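Local coordinates for RabGAP/TBC protein (Chlamydomonas reinhardtii, PDB 4P17) that probably acts as a GTPase-activating protein for Rab GTPases in the flagellum, through its helical TBC domain, at residues Q45-I48 with L53-N56. Sequence-based numbering, arbitrary orientation.
Sequences QHYI and LPSN
Y47, near the C-terminal end of helix 27-50, lays its phenol ring over the pyrrolidine of P54, in the loop that leads into helix 57-65. The contact is a CH-pi interaction: P54 CG lies 3.6 Å from the centroid of the Y47 ring, on a line 15° off the ring normal. The pyrrolidine lies nearly flat on the phenol while the two side chains cross at about a right angle, with P54 CD 3.7 Å from Y47 CD1 and P54 CB 3.8 Å from Y47 OH at the hydroxyl end of the side chain. Rotation about the first bond of Y47 sets CG beside the backbone N and anti to the carbonyl carbon (chi1 -74°), which directs the ring at P54. On the opposite face the imidazole of H46 is tipped up from the phenol, its CD2 coming lowest, 3.9 Å above the plane over the ring centre. L53 adds mainly backbone: its C comes within 4.1 Å of Y47 CD1 at an oblique angle, while its CB points away from segment 45-48 and its side chain touches W75, E79 and T80 of helix 73-80. Beyond the ring, P54 touches L60 and M63 of helix 57-65, and M63 also meets Y47. An alanine in place of Y47 would probably leave P54 CG without its aromatic cover and weaken the hold between helix end and loop. No hydrogen bond joins the two segments; this helix-loop-helix connection of an all-helical protein is packed by plain apolar contact, through dispersion and the attraction of the C-H bonds on P54 CG for an electron-rich ring face.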
loop_
_atom_site.group_PDB
_atom_site.type_symbol
_atom_site.label_atom_id
_atom_site.label_comp_id
_atom_site.label_asym_id
_atom_site.label_seq_id
_atom_site.Cartn_x
_atom_site.Cartn_y
_atom_site.Cartn_z
ATOM N N GLN A 45 0.514 19.912 -12.053
ATOM C CA GLN A 45 0.407 20.105 -13.509
ATOM C C GLN A 45 1.682 20.735 -14.075
ATOM O O GLN A 45 2.112 20.405 -15.185
ATOM C CB GLN A 45 -0.791 20.963 -13.868
ATOM C CG GLN A 45 -1.015 21.098 -15.374
ATOM C CD GLN A 45 -1.586 19.865 -16.043
ATOM O OE1 GLN A 45 -1.574 19.763 -17.281
ATOM N NE2 GLN A 45 -2.146 18.956 -15.256
ATOM N N HIS A 46 2.288 21.634 -13.305
ATOM C CA HIS A 46 3.488 22.330 -13.747
ATOM C C HIS A 46 4.576 21.318 -14.022
ATOM O O HIS A 46 5.308 21.407 -15.009
ATOM C CB HIS A 46 3.961 23.344 -12.685
ATOM C CG HIS A 46 5.307 23.944 -12.973
ATOM N ND1 HIS A 46 5.517 24.830 -14.006
ATOM C CD2 HIS A 46 6.510 23.780 -12.369
ATOM C CE1 HIS A 46 6.797 25.162 -14.047
ATOM N NE2 HIS A 46 7.421 24.541 -13.064
ATOM N N TYR A 47 4.674 20.342 -13.135
ATOM C CA TYR A 47 5.737 19.375 -13.240
ATOM C C TYR A 47 5.502 18.346 -14.352
ATOM O O TYR A 47 6.421 18.084 -15.144
ATOM C CB TYR A 47 5.934 18.737 -11.881
ATOM C CG TYR A 47 6.639 19.729 -10.965
ATOM C CD1 TYR A 47 7.964 20.070 -11.194
ATOM C CD2 TYR A 47 5.990 20.322 -9.903
ATOM C CE1 TYR A 47 8.624 20.972 -10.385
ATOM C CE2 TYR A 47 6.644 21.240 -9.089
ATOM C CZ TYR A 47 7.958 21.556 -9.340
ATOM O OH TYR A 47 8.644 22.451 -8.549
ATOM N N ILE A 48 4.296 17.797 -14.478
ATOM C CA ILE A 48 4.104 16.798 -15.536
ATOM C C ILE A 48 4.231 17.494 -16.894
ATOM O O ILE A 48 4.674 16.889 -17.874
ATOM C CB ILE A 48 2.750 16.056 -15.417
ATOM C CG1 ILE A 48 2.573 15.028 -16.529
ATOM C CG2 ILE A 48 1.582 17.029 -15.483
ATOM C CD1 ILE A 48 3.622 13.995 -16.597
ATOM N N LEU A 53 10.020 15.766 -12.315
ATOM C CA LEU A 53 9.746 16.002 -10.911
ATOM C C LEU A 53 10.641 17.122 -10.393
ATOM O O LEU A 53 11.719 17.344 -10.940
ATOM C CB LEU A 53 9.980 14.734 -10.098
ATOM C CG LEU A 53 9.035 13.568 -10.367
ATOM C CD1 LEU A 53 9.531 12.325 -9.660
ATOM C CD2 LEU A 53 7.629 13.907 -9.905
ATOM N N PRO A 54 10.202 17.812 -9.327
ATOM C CA PRO A 54 10.970 18.883 -8.687
ATOM C C PRO A 54 12.388 18.458 -8.346
ATOM O O PRO A 54 12.620 17.342 -7.862
ATOM C CB PRO A 54 10.186 19.180 -7.410
ATOM C CG PRO A 54 8.839 18.644 -7.627
ATOM C CD PRO A 54 8.901 17.595 -8.670
ATOM N N SER A 55 13.326 19.362 -8.600
ATOM C CA SER A 55 14.718 19.130 -8.293
ATOM C C SER A 55 14.919 19.159 -6.783
ATOM O O SER A 55 15.683 18.368 -6.229
ATOM C CB SER A 55 15.584 20.185 -8.987
ATOM N N ASN A 56 14.210 20.069 -6.123
ATOM C CA ASN A 56 14.290 20.228 -4.676
ATOM C C ASN A 56 13.703 19.021 -3.967
ATOM O O ASN A 56 12.499 18.784 -4.018
ATOM C CB ASN A 56 13.555 21.493 -4.252
ATOM C CG ASN A 56 13.698 21.787 -2.782
ATOM O OD1 ASN A 56 14.439 21.103 -2.070
ATOM N ND2 ASN A 56 12.986 22.819 -2.309
#